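Local structure of hookworm platelet inhibitor 1 (Ancylostoma caninum, 4TPV) at residues Lys38-Val43 with Leu174-Gly178; Trp88-Ile92 with Thr106-Met112; Gly97-Lys102 with Gly143-Tyr149; Tyr34-Lys38 with Tyr149-Cys155. The protein inhibits platelet aggregation and adhesion, perhaps by binding the platelet integrins glycoprotein IIb/IIIa and alpha-2/beta-1. One frame throughout, in Å; residues are numbered along the deposited sequence. Where two conformers were deposited one is given.

From the N terminus, helix 13-34 runs out into residues 34-38, which open contact 4; K38 then passes straight into 38-43, the first half of contact 1. Further on, 88-92, at the end of helix 80-89, starts contact 2. The loop residues 97-102 start contact 3 before 106-112 closes contact 2, so these two cross. The chain meets 97-102 again at 143-149, and Y149 leads directly into 149-155, which closes contact 4. Residues 174-178 close contact 1 last, making contacts 1 and 4 cross as well, with contacts 2 and 3 enclosed by both. Contacts 2 and 3 join loops and helices of the CAP domain; contacts 1 and 4 tie it to the C-terminal cysteine-rich part.

Contact 1 (Lys38-Val43 with Leu174-Gly178); sequences KMRTMV and LLCIG
M39 and T41 hold C176 between them by their backbones. C176 N donates a hydrogen bond to M39 O at 2.8 Å, and C176 O accepts one from T41 N, also at 2.8 Å but straighter, with 167° at the hydrogen. Because both bonds belong to C176 and flank R40, they form a single parallel bridge, supplemented by a CA-H...O contact from L175 CA to M39 O. The side chains close in around it. M39 and L175 run side by side in the same direction; a chi1 of -176° carries M39 CG alongside L175 CD2, 3.5 Å away. T41 stands roughly at right angles to L175 and presses OG1 to within 3.2 Å of L175 CB, while T41 CB meets I177 CD1 at 3.7 Å. Strand 176-177 pairs on with strand 166-167, so the bridge fastens the small cysteine-rich C-terminal sheet to the loop that leads from helix 13-34 of the CAP domain into strand 43-44. The second shell fixes the participants: T41 OG1 is hydrogen-bonded to D168, C176 is disulfide-linked to C158, and R40 lies in a cation-pi contact with Y161. Two waters sit in the seam. One joins M39 N to L174 O; the other lies in the guanidinium plane of R40, accepting a hydrogen bond from R40 NE at 3.0 Å, with C176 O and T41 O both within hydrogen-bonding distance.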
loop_
_atom_site.group_PDB
_atom_site.type_symbol
_atom_site.label_atom_id
_atom_site.label_comp_id
_atom_site.label_asym_id
_atom_site.label_seq_id
_atom_site.Cartn_x
_atom_site.Cartn_y
_atom_site.Cartn_z
ATOM N N LYS A 38 5.995 -5.797 13.401
ATOM C CA LYS A 38 6.882 -5.896 12.235
ATOM C C LYS A 38 6.248 -5.308 10.974
ATOM O O LYS A 38 6.200 -5.930 9.904
ATOM C CB LYS A 38 7.314 -7.351 12.025
ATOM C CG LYS A 38 6.217 -8.391 11.985
ATOM C CD LYS A 38 6.821 -9.757 11.658
ATOM C CE LYS A 38 5.804 -10.870 11.854
ATOM N NZ LYS A 38 6.411 -12.208 11.543
ATOM N N MET A 39 5.793 -4.066 11.103
ATOM C CA MET A 39 5.224 -3.358 9.962
ATOM C C MET A 39 6.364 -2.862 9.094
ATOM O O MET A 39 7.180 -2.071 9.539
ATOM C CB MET A 39 4.352 -2.187 10.414
ATOM C CG MET A 39 3.667 -1.475 9.259
ATOM S SD MET A 39 2.174 -2.299 8.690
ATOM C CE MET A 39 1.020 -2.034 10.045
ATOM N N ARG A 40 6.422 -3.332 7.853
ATOM C CA ARG A 40 7.499 -2.910 6.942
ATOM C C ARG A 40 7.287 -1.533 6.316
ATOM O O ARG A 40 6.172 -1.119 5.997
ATOM C CB ARG A 40 7.680 -3.952 5.829
ATOM C CG ARG A 40 8.188 -5.308 6.383
ATOM C CD ARG A 40 8.811 -6.211 5.330
ATOM N NE ARG A 40 10.100 -5.676 4.870
ATOM C CZ ARG A 40 11.060 -6.414 4.328
ATOM N NH1 ARG A 40 10.895 -7.716 4.185
ATOM N NH2 ARG A 40 12.189 -5.839 3.932
ATOM N N THR A 41 8.401 -0.845 6.099
ATOM C CA THR A 41 8.413 0.350 5.272
ATOM C C THR A 41 8.156 -0.076 3.845
ATOM O O THR A 41 8.784 -1.026 3.363
ATOM C CB THR A 41 9.750 1.072 5.342
ATOM O OG1 THR A 41 10.073 1.349 6.705
ATOM C CG2 THR A 41 9.696 2.394 4.569
ATOM N N MET A 42 7.227 0.604 3.180
ATOM C CA MET A 42 7.067 0.390 1.737
ATOM C C MET A 42 8.022 1.215 0.903
ATOM O O MET A 42 8.321 2.378 1.206
ATOM C CB MET A 42 5.656 0.715 1.278
ATOM C CG MET A 42 4.614 -0.312 1.675
ATOM S SD MET A 42 2.969 0.170 1.082
ATOM C CE MET A 42 2.070 -1.352 1.425
ATOM N N VAL A 43 8.478 0.597 -0.180
ATOM C CA VAL A 43 9.307 1.270 -1.172
ATOM C C VAL A 43 8.575 1.223 -2.507
ATOM O O VAL A 43 7.939 0.220 -2.818
ATOM C CB VAL A 43 10.688 0.597 -1.296
ATOM C CG1 VAL A 43 11.467 1.163 -2.486
ATOM C CG2 VAL A 43 11.452 0.738 0.011
ATOM N N LEU A 174 9.155 2.871 13.869
ATOM C CA LEU A 174 7.913 2.118 13.924
ATOM C C LEU A 174 7.867 1.032 12.870
ATOM O O LEU A 174 7.132 0.050 13.026
ATOM C CB LEU A 174 6.708 3.042 13.727
ATOM C CG LEU A 174 6.391 3.970 14.902
ATOM C CD1 LEU A 174 5.390 5.029 14.476
ATOM C CD2 LEU A 174 5.873 3.156 16.092
ATOM N N LEU A 175 8.644 1.219 11.796
ATOM C CA LEU A 175 8.599 0.343 10.623
ATOM C C LEU A 175 9.928 -0.378 10.408
ATOM O O LEU A 175 10.958 0.025 10.934
ATOM C CB LEU A 175 8.229 1.156 9.369
ATOM C CG LEU A 175 6.989 2.056 9.446
ATOM C CD1 LEU A 175 6.689 2.701 8.096
ATOM C CD2 LEU A 175 5.778 1.287 9.978
ATOM N N CYS A 176 9.882 -1.467 9.650
ATOM C CA CYS A 176 11.083 -2.259 9.361
ATOM C C CYS A 176 11.568 -1.985 7.960
ATOM O O CYS A 176 10.791 -2.058 7.025
ATOM C CB CYS A 176 10.802 -3.749 9.486
ATOM S SG CYS A 176 10.105 -4.281 11.057
ATOM N N ILE A 177 12.863 -1.715 7.801
ATOM C CA ILE A 177 13.423 -1.425 6.467
ATOM C C ILE A 177 14.543 -2.393 6.079
ATOM O O ILE A 177 15.316 -2.837 6.921
ATOM C CB ILE A 177 13.951 0.030 6.415
ATOM C CG1 ILE A 177 14.342 0.441 4.993
ATOM C CG2 ILE A 177 15.106 0.247 7.399
ATOM C CD1 ILE A 177 13.182 0.544 4.041
ATOM N N GLY A 178 14.620 -2.714 4.791
ATOM C CA GLY A 178 15.691 -3.551 4.273
ATOM C C GLY A 178 17.025 -2.826 4.188
ATOM O O GLY A 178 17.096 -1.609 4.318
HETATM O O HOH W 1 6.663 -2.552 13.551
HETATM O O HOH W 2 10.830 -2.827 4.330
#

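Contact 2 (Trp88-Ile92 with Thr106-Met112); sequences WWSEI and TSNIANM
E91 reaches across to the first turn of helix 107-113, in a region of the CAP fold where the family's histidine and glutamate tetrad is found; from the surrounding sequence, E91 probably corresponds to one of those glutamates, and N108 probably takes the place of one of the histidines. The side chain of E91 can be followed outward. E91 CB rests on I109 CG2 at 3.5 Å. With CG beside the backbone nitrogen (chi1 -67°) and the chain extended beyond it, E91 CD arrives next to N108 CB. OE1 accepts a hydrogen bond from I109 N at 3.0 Å on its anti side, although 35° out of the carboxylate plane, and takes a weak, bent bond from N108 N. OE2 is met from above that plane by N108 ND2 at 2.9 Å, and a water links it to S107 N. The carboxylate thus occupies the helix start, where T106 is at the N-cap position but makes no capping bond through its side chain. The N108 amide that it grips lies over one face of the W88 ring, the planes 17° apart and N108 CG 3.3 Å from W88 CD1. W88 NE1 is itself hydrogen-bonded to V70 O, which helps to fix the indole, while I109 CD1 packs on W89 CE3. At the edge of the W88 ring M112 makes a Met-aromatic contact, M112 SD 5.4 Å from the centroid of the six-membered ring, and turns its methyl CE back to within 3.4 Å of W89 N.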
loop_
_atom_site.group_PDB
_atom_site.type_symbol
_atom_site.label_atom_id
_atom_site.label_comp_id
_atom_site.label_asym_id
_atom_site.label_seq_id
_atom_site.Cartn_x
_atom_site.Cartn_y
_atom_site.Cartn_z
ATOM N N TRP A 88 -9.402 4.468 0.564
ATOM C CA TRP A 88 -8.920 3.191 1.075
ATOM C C TRP A 88 -8.731 3.233 2.599
ATOM O O TRP A 88 -9.120 2.305 3.311
ATOM C CB TRP A 88 -7.620 2.800 0.362
ATOM C CG TRP A 88 -7.814 2.624 -1.119
ATOM C CD1 TRP A 88 -8.984 2.406 -1.758
ATOM C CD2 TRP A 88 -6.804 2.677 -2.141
ATOM N NE1 TRP A 88 -8.784 2.304 -3.120
ATOM C CE2 TRP A 88 -7.447 2.476 -3.376
ATOM C CE3 TRP A 88 -5.426 2.893 -2.128
ATOM C CZ2 TRP A 88 -6.756 2.447 -4.588
ATOM C CZ3 TRP A 88 -4.739 2.870 -3.326
ATOM C CH2 TRP A 88 -5.403 2.652 -4.541
ATOM N N TRP A 89 -8.130 4.304 3.112
ATOM C CA TRP A 89 -7.933 4.410 4.565
ATOM C C TRP A 89 -9.247 4.369 5.351
ATOM O O TRP A 89 -9.310 3.787 6.442
ATOM C CB TRP A 89 -7.168 5.700 4.905
ATOM C CG TRP A 89 -7.107 5.959 6.395
ATOM C CD1 TRP A 89 -7.973 6.714 7.128
ATOM C CD2 TRP A 89 -6.144 5.443 7.321
ATOM N NE1 TRP A 89 -7.596 6.720 8.450
ATOM C CE2 TRP A 89 -6.479 5.942 8.597
ATOM C CE3 TRP A 89 -5.024 4.617 7.195
ATOM C CZ2 TRP A 89 -5.731 5.641 9.739
ATOM C CZ3 TRP A 89 -4.287 4.317 8.317
ATOM C CH2 TRP A 89 -4.644 4.826 9.580
ATOM N N SER A 90 -10.298 4.963 4.787
ATOM C CA SER A 90 -11.590 5.029 5.479
ATOM C C SER A 90 -12.169 3.652 5.831
ATOM O O SER A 90 -13.052 3.546 6.689
ATOM C CB SER A 90 -12.597 5.814 4.638
ATOM O OG SER A 90 -12.252 7.191 4.598
ATOM N N GLU A 91 -11.665 2.595 5.206
ATOM C CA GLU A 91 -12.139 1.253 5.510
ATOM C C GLU A 91 -11.709 0.807 6.895
ATOM O O GLU A 91 -12.177 -0.215 7.403
ATOM C CB GLU A 91 -11.635 0.255 4.461
ATOM C CG GLU A 91 -12.233 0.490 3.095
ATOM C CD GLU A 91 -11.812 -0.563 2.095
ATOM O OE1 GLU A 91 -10.858 -1.311 2.407
ATOM O OE2 GLU A 91 -12.463 -0.659 1.029
ATOM N N ILE A 92 -10.787 1.558 7.490
ATOM C CA ILE A 92 -10.304 1.224 8.823
ATOM C C ILE A 92 -11.464 1.056 9.813
ATOM O O ILE A 92 -11.381 0.244 10.734
ATOM C CB ILE A 92 -9.295 2.297 9.323
ATOM C CG1 ILE A 92 -8.476 1.754 10.487
ATOM C CG2 ILE A 92 -9.996 3.635 9.634
ATOM C CD1 ILE A 92 -7.415 2.747 10.988
ATOM N N THR A 106 -12.988 -4.266 3.630
ATOM C CA THR A 106 -11.690 -3.934 4.210
ATOM C C THR A 106 -10.507 -4.328 3.335
ATOM O O THR A 106 -9.372 -4.324 3.795
ATOM C CB THR A 106 -11.495 -4.616 5.588
ATOM O OG1 THR A 106 -11.710 -6.029 5.463
ATOM C CG2 THR A 106 -12.467 -4.047 6.602
ATOM N N SER A 107 -10.762 -4.680 2.084
ATOM C CA SER A 107 -9.673 -5.179 1.249
ATOM C C SER A 107 -8.614 -4.096 1.002
ATOM O O SER A 107 -7.411 -4.375 1.018
ATOM C CB SER A 107 -10.226 -5.707 -0.069
ATOM O OG SER A 107 -9.190 -6.233 -0.890
ATOM N N ASN A 108 -9.044 -2.860 0.794
ATOM C CA ASN A 108 -8.059 -1.822 0.492
ATOM C C ASN A 108 -7.226 -1.479 1.722
ATOM O O ASN A 108 -5.994 -1.384 1.649
ATOM C CB ASN A 108 -8.745 -0.569 -0.059
ATOM C CG ASN A 108 -9.464 -0.836 -1.360
ATOM O OD1 ASN A 108 -8.832 -1.171 -2.375
ATOM N ND2 ASN A 108 -10.775 -0.672 -1.357
ATOM N N ILE A 109 -7.872 -1.279 2.862
ATOM C CA ILE A 109 -7.081 -0.947 4.033
ATOM C C ILE A 109 -6.141 -2.112 4.383
ATOM O O ILE A 109 -4.999 -1.892 4.728
ATOM C CB ILE A 109 -7.964 -0.558 5.249
ATOM C CG1 ILE A 109 -7.087 -0.166 6.445
ATOM C CG2 ILE A 109 -8.906 -1.680 5.637
ATOM C CD1 ILE A 109 -6.300 1.138 6.245
ATOM N N ALA A 110 -6.620 -3.347 4.259
ATOM C CA ALA A 110 -5.769 -4.504 4.561
ATOM C C ALA A 110 -4.514 -4.545 3.674
ATOM O O ALA A 110 -3.419 -4.897 4.157
ATOM C CB ALA A 110 -6.580 -5.798 4.424
ATOM N N ASN A 111 -4.647 -4.202 2.397
ATOM C CA ASN A 111 -3.478 -4.189 1.528
ATOM C C ASN A 111 -2.495 -3.118 1.988
ATOM O O ASN A 111 -1.280 -3.323 1.959
ATOM C CB ASN A 111 -3.867 -3.937 0.064
ATOM C CG ASN A 111 -3.934 -5.218 -0.762
ATOM O OD1 ASN A 111 -3.080 -6.111 -0.646
ATOM N ND2 ASN A 111 -4.944 -5.297 -1.634
ATOM N N MET A 112 -3.029 -1.970 2.416
ATOM C CA MET A 112 -2.175 -0.851 2.802
ATOM C C MET A 112 -1.423 -1.091 4.104
ATOM O O MET A 112 -0.309 -0.597 4.257
ATOM C CB MET A 112 -2.982 0.453 2.916
ATOM C CG MET A 112 -3.514 0.960 1.592
ATOM S SD MET A 112 -3.894 2.729 1.608
ATOM C CE MET A 112 -5.080 2.828 2.941
HETATM O O HOH W 3 -12.840 -3.272 0.224
#

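Contact 3 (Gly97-Lys102 with Gly143-Tyr149); sequences GKVYNK and GDGKTIY
K98 lays its CB over one face of the Y149 ring, a CH-pi contact with 3.9 Å from K98 CB to the centroid and 22° off the normal. Farther out the K98 chain runs alongside T147, K98 CD near T147 CG2, and bends at chi3 toward E151, with which NZ forms a salt bridge. Beyond V99, Y100 presents its ring edge to 143-149, Y100 CD2 standing 3.4 Å from G143 O. Y100 CB packs on I148 CG1. The ring also touches S107 and A110 of helix 107-113. These side chains are set out by a single antiparallel bridge in which V99 and T147 form a non-hydrogen-bonded pair, flanked by I148 N to K98 O at 2.7 Å and Y100 N to K146 O. A type II turn, G143 to K146, follows at the far end, and its G145 N bonds Y100 O. D144 then reaches back: K102 N makes a nearly straight bond (174° at the hydrogen) that meets D144 OD1 at 2.9 Å from above the carboxylate plane. Y149 O, buried here, finds no partner. Joined mainly through backbone amides and carbonyls, the two loops pair in a way that depends little on side-chain identity, apart from the D144 carboxylate.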
loop_
_atom_site.group_PDB
_atom_site.type_symbol
_atom_site.label_atom_id
_atom_site.label_comp_id
_atom_site.label_asym_id
_atom_site.label_seq_id
_atom_site.Cartn_x
_atom_site.Cartn_y
_atom_site.Cartn_z
ATOM N N GLY A 97 -10.156 -6.235 14.238
ATOM C CA GLY A 97 -9.015 -6.907 14.805
ATOM C C GLY A 97 -8.006 -7.300 13.743
ATOM O O GLY A 97 -8.063 -6.840 12.602
ATOM N N LYS A 98 -7.088 -8.171 14.126
ATOM C CA LYS A 98 -5.914 -8.433 13.297
ATOM C C LYS A 98 -6.169 -9.411 12.161
ATOM O O LYS A 98 -5.329 -9.539 11.257
ATOM C CB LYS A 98 -4.764 -8.952 14.164
ATOM C CG LYS A 98 -4.977 -10.357 14.668
ATOM C CD LYS A 98 -3.783 -10.862 15.493
ATOM C CE LYS A 98 -3.784 -10.308 16.903
ATOM N NZ LYS A 98 -2.732 -10.962 17.753
ATOM N N VAL A 99 -7.317 -10.081 12.184
ATOM C CA VAL A 99 -7.584 -11.117 11.180
ATOM C C VAL A 99 -8.381 -10.555 10.023
ATOM O O VAL A 99 -9.425 -9.943 10.214
ATOM C CB VAL A 99 -8.350 -12.326 11.773
ATOM C CG1 VAL A 99 -8.623 -13.370 10.686
ATOM C CG2 VAL A 99 -7.576 -12.952 12.934
ATOM N N TYR A 100 -7.865 -10.733 8.807
ATOM C CA TYR A 100 -8.571 -10.264 7.635
ATOM C C TYR A 100 -9.813 -11.115 7.364
ATOM O O TYR A 100 -9.751 -12.346 7.303
ATOM C CB TYR A 100 -7.644 -10.278 6.408
ATOM C CG TYR A 100 -8.345 -9.798 5.151
ATOM C CD1 TYR A 100 -8.858 -8.505 5.070
ATOM C CD2 TYR A 100 -8.492 -10.625 4.047
ATOM C CE1 TYR A 100 -9.519 -8.055 3.944
ATOM C CE2 TYR A 100 -9.145 -10.159 2.877
ATOM C CZ TYR A 100 -9.658 -8.873 2.845
ATOM O OH TYR A 100 -10.314 -8.386 1.736
ATOM N N ASN A 101 -10.949 -10.448 7.230
ATOM C CA ASN A 101 -12.180 -11.127 6.861
ATOM C C ASN A 101 -12.590 -10.615 5.492
ATOM O O ASN A 101 -12.890 -9.431 5.314
ATOM C CB ASN A 101 -13.273 -10.898 7.905
ATOM C CG ASN A 101 -12.895 -11.419 9.281
ATOM O OD1 ASN A 101 -12.251 -12.465 9.422
ATOM N ND2 ASN A 101 -13.299 -10.687 10.313
ATOM N N LYS A 102 -12.540 -11.493 4.496
ATOM C CA LYS A 102 -12.813 -11.064 3.130
ATOM C C LYS A 102 -14.310 -10.803 2.980
ATOM O O LYS A 102 -15.100 -11.722 2.789
ATOM C CB LYS A 102 -12.321 -12.120 2.134
ATOM C CG LYS A 102 -12.578 -11.812 0.650
ATOM C CD LYS A 102 -11.913 -12.861 -0.232
ATOM C CE LYS A 102 -12.226 -12.671 -1.698
ATOM N NZ LYS A 102 -11.671 -11.415 -2.246
ATOM N N GLY A 143 -4.935 -12.673 2.293
ATOM C CA GLY A 143 -5.904 -13.719 2.027
ATOM C C GLY A 143 -6.924 -13.797 3.146
ATOM O O GLY A 143 -6.618 -13.446 4.292
ATOM N N ASP A 144 -8.122 -14.263 2.807
ATOM C CA ASP A 144 -9.200 -14.446 3.782
ATOM C C ASP A 144 -8.712 -15.292 4.946
ATOM O O ASP A 144 -8.137 -16.367 4.751
ATOM C CB ASP A 144 -10.410 -15.099 3.112
ATOM C CG ASP A 144 -11.645 -15.104 3.985
ATOM O OD1 ASP A 144 -11.771 -14.258 4.898
ATOM O OD2 ASP A 144 -12.520 -15.961 3.727
ATOM N N GLY A 145 -8.960 -14.793 6.162
ATOM C CA GLY A 145 -8.654 -15.535 7.370
ATOM C C GLY A 145 -7.219 -15.423 7.846
ATOM O O GLY A 145 -6.866 -15.967 8.903
ATOM N N LYS A 146 -6.391 -14.739 7.068
ATOM C CA LYS A 146 -4.983 -14.599 7.426
ATOM C C LYS A 146 -4.772 -13.380 8.317
ATOM O O LYS A 146 -5.564 -12.432 8.312
ATOM C CB LYS A 146 -4.108 -14.516 6.167
ATOM C CG LYS A 146 -4.238 -15.764 5.286
ATOM C CD LYS A 146 -3.352 -15.708 4.043
ATOM C CE LYS A 146 -1.893 -15.819 4.407
ATOM N NZ LYS A 146 -1.036 -15.908 3.185
ATOM N N THR A 147 -3.682 -13.406 9.074
ATOM C CA THR A 147 -3.376 -12.314 9.990
ATOM C C THR A 147 -2.768 -11.133 9.233
ATOM O O THR A 147 -1.730 -11.282 8.571
ATOM C CB THR A 147 -2.418 -12.806 11.092
ATOM O OG1 THR A 147 -3.059 -13.855 11.832
ATOM C CG2 THR A 147 -2.056 -11.663 12.050
ATOM N N ILE A 148 -3.438 -9.980 9.317
ATOM C CA ILE A 148 -2.983 -8.747 8.665
ATOM C C ILE A 148 -1.675 -8.254 9.271
ATOM O O ILE A 148 -0.755 -7.829 8.545
ATOM C CB ILE A 148 -4.039 -7.619 8.773
ATOM C CG1 ILE A 148 -5.407 -8.084 8.283
ATOM C CG2 ILE A 148 -3.572 -6.372 7.988
ATOM C CD1 ILE A 148 -6.554 -7.155 8.758
ATOM N N TYR A 149 -1.599 -8.289 10.602
ATOM C CA TYR A 149 -0.414 -7.824 11.320
ATOM C C TYR A 149 -0.242 -8.580 12.615
ATOM O O TYR A 149 -1.237 -8.897 13.289
ATOM C CB TYR A 149 -0.521 -6.327 11.628
ATOM C CG TYR A 149 -1.791 -5.972 12.379
ATOM C CD1 TYR A 149 -1.846 -6.004 13.780
ATOM C CD2 TYR A 149 -2.931 -5.604 11.690
ATOM C CE1 TYR A 149 -3.020 -5.690 14.446
ATOM C CE2 TYR A 149 -4.093 -5.271 12.339
ATOM C CZ TYR A 149 -4.138 -5.308 13.719
ATOM O OH TYR A 149 -5.315 -4.981 14.386
HETATM O O HOH W 4 -7.287 -4.129 12.802
HETATM O O HOH W 5 -14.840 -14.368 4.262
#

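Contact 4 (Tyr34-Lys38 with Tyr149-Cys155); sequences YKTSK and YEEGAPC
Y34 and Y149 bring their rings together obliquely at the C-terminal end of helix 13-34 of the CAP domain, Y149 OH lying 3.6 Å from Y34 CD2, next to a short antiparallel bridge between T36 and E151. F30 of that helix stacks with Y34 and meets Y149 edge-to-face. T36 adds its methyl to the group: T36 CG2 comes at the Y149 ring on a slant, 3.6 Å from Y149 CD1. The chain turns out of the helix at K35 with a positive phi of 63°, and T36 then faces E151 as a non-hydrogen-bonded pair. The two hydrogen bonds that flank this pair, G152 N to K35 O at 2.8 Å and S37 N to E150 O at 3.1 Å, both approach the acceptor from about 40° above the carbonyl plane. CA-H...O contacts pad the crossing, including P154 CA to T36 O at 3.3 Å. Alongside, the extended K38 chain runs parallel to E150, K38 CE against E150 CG, on its way to a salt bridge with D160. The C155 disulfide ties 149-155 to C167 of the cysteine-rich part, and the bridge brings in the loop after the helix. Waters add further links: one connects S37 OG to E151 O, and another donates to T36 O at 2.8 Å while accepting from C155 N at 2.9 Å.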
loop_
_atom_site.group_PDB
_atom_site.type_symbol
_atom_site.label_atom_id
_atom_site.label_comp_id
_atom_site.label_asym_id
_atom_site.label_seq_id
_atom_site.Cartn_x
_atom_site.Cartn_y
_atom_site.Cartn_z
ATOM N N TYR A 34 -2.130 0.575 16.808
ATOM C CA TYR A 34 -2.529 -0.825 17.012
ATOM C C TYR A 34 -1.416 -1.688 17.598
ATOM O O TYR A 34 -1.651 -2.848 17.930
ATOM C CB TYR A 34 -3.023 -1.446 15.684
ATOM C CG TYR A 34 -4.357 -0.891 15.232
ATOM C CD1 TYR A 34 -4.431 0.301 14.536
ATOM C CD2 TYR A 34 -5.544 -1.547 15.528
ATOM C CE1 TYR A 34 -5.643 0.841 14.150
ATOM C CE2 TYR A 34 -6.771 -1.026 15.124
ATOM C CZ TYR A 34 -6.816 0.165 14.451
ATOM O OH TYR A 34 -8.042 0.670 14.072
ATOM N N LYS A 35 -0.209 -1.129 17.716
ATOM C CA LYS A 35 0.934 -1.841 18.289
ATOM C C LYS A 35 1.288 -3.062 17.442
ATOM O O LYS A 35 1.069 -4.212 17.832
ATOM C CB LYS A 35 0.664 -2.251 19.743
ATOM C CG LYS A 35 0.287 -1.086 20.650
ATOM C CD LYS A 35 1.321 0.025 20.576
ATOM C CE LYS A 35 0.912 1.225 21.443
ATOM N NZ LYS A 35 1.681 2.465 21.098
ATOM N N THR A 36 1.842 -2.794 16.268
ATOM C CA THR A 36 2.196 -3.840 15.325
ATOM C C THR A 36 3.712 -4.050 15.343
ATOM O O THR A 36 4.464 -3.090 15.161
ATOM C CB THR A 36 1.745 -3.489 13.888
ATOM O OG1 THR A 36 2.491 -2.358 13.406
ATOM C CG2 THR A 36 0.247 -3.134 13.858
ATOM N N SER A 37 4.142 -5.299 15.529
ATOM C CA SER A 37 5.544 -5.600 15.822
ATOM C C SER A 37 6.506 -5.722 14.632
ATOM O O SER A 37 7.714 -5.771 14.848
ATOM C CB SER A 37 5.619 -6.891 16.630
ATOM O OG SER A 37 5.004 -7.958 15.923
ATOM N N LYS A 38 5.995 -5.797 13.401
ATOM C CA LYS A 38 6.882 -5.896 12.235
ATOM C C LYS A 38 6.248 -5.308 10.974
ATOM O O LYS A 38 6.200 -5.930 9.904
ATOM C CB LYS A 38 7.314 -7.351 12.025
ATOM C CG LYS A 38 6.217 -8.391 11.985
ATOM C CD LYS A 38 6.821 -9.757 11.658
ATOM C CE LYS A 38 5.804 -10.870 11.854
ATOM N NZ LYS A 38 6.411 -12.208 11.543
ATOM N N TYR A 149 -1.599 -8.289 10.602
ATOM C CA TYR A 149 -0.414 -7.824 11.320
ATOM C C TYR A 149 -0.242 -8.580 12.615
ATOM O O TYR A 149 -1.237 -8.897 13.289
ATOM C CB TYR A 149 -0.521 -6.327 11.628
ATOM C CG TYR A 149 -1.791 -5.972 12.379
ATOM C CD1 TYR A 149 -1.846 -6.004 13.780
ATOM C CD2 TYR A 149 -2.931 -5.604 11.690
ATOM C CE1 TYR A 149 -3.020 -5.690 14.446
ATOM C CE2 TYR A 149 -4.093 -5.271 12.339
ATOM C CZ TYR A 149 -4.138 -5.308 13.719
ATOM O OH TYR A 149 -5.315 -4.981 14.386
ATOM N N GLU A 150 1.007 -8.869 12.974
ATOM C CA GLU A 150 1.286 -9.388 14.310
ATOM C C GLU A 150 1.326 -8.237 15.308
ATOM O O GLU A 150 1.728 -7.134 14.960
ATOM C CB GLU A 150 2.604 -10.167 14.340
ATOM C CG GLU A 150 2.617 -11.401 13.448
ATOM C CD GLU A 150 1.618 -12.459 13.891
ATOM O OE1 GLU A 150 1.276 -12.508 15.095
ATOM O OE2 GLU A 150 1.172 -13.239 13.031
ATOM N N GLU A 151 0.916 -8.502 16.546
ATOM C CA GLU A 151 0.852 -7.450 17.556
ATOM C C GLU A 151 2.019 -7.516 18.516
ATOM O O GLU A 151 2.397 -8.596 18.965
ATOM C CB GLU A 151 -0.457 -7.536 18.338
ATOM C CG GLU A 151 -1.683 -7.139 17.527
ATOM C CD GLU A 151 -2.974 -7.545 18.211
ATOM O OE1 GLU A 151 -2.894 -8.241 19.243
ATOM O OE2 GLU A 151 -4.062 -7.179 17.717
ATOM N N GLY A 152 2.568 -6.347 18.845
ATOM C CA GLY A 152 3.604 -6.223 19.857
ATOM C C GLY A 152 4.339 -4.908 19.685
ATOM O O GLY A 152 3.967 -4.117 18.825
ATOM N N ALA A 153 5.377 -4.684 20.496
ATOM C CA ALA A 153 6.164 -3.449 20.410
ATOM C C ALA A 153 6.624 -3.211 18.982
ATOM O O ALA A 153 7.147 -4.119 18.356
ATOM C CB ALA A 153 7.364 -3.523 21.333
ATOM N N PRO A 154 6.415 -2.001 18.463
ATOM C CA PRO A 154 6.848 -1.770 17.081
ATOM C C PRO A 154 8.334 -2.112 16.887
ATOM O O PRO A 154 9.183 -1.907 17.779
ATOM C CB PRO A 154 6.544 -0.282 16.879
ATOM C CG PRO A 154 5.291 -0.079 17.741
ATOM C CD PRO A 154 5.610 -0.878 18.982
ATOM N N CYS A 155 8.615 -2.712 15.737
ATOM C CA CYS A 155 9.960 -3.140 15.358
ATOM C C CYS A 155 10.536 -4.303 16.162
ATOM O O CYS A 155 11.635 -4.765 15.874
ATOM C CB CYS A 155 10.934 -1.960 15.430
ATOM S SG CYS A 155 10.903 -0.903 13.967
HETATM O O HOH W 6 -3.857 -3.812 18.641
HETATM O O HOH W 1 6.663 -2.552 13.551
HETATM O O HOH W 7 4.421 -9.850 17.821
HETATM O O HOH W 8 3.309 -6.429 12.598
#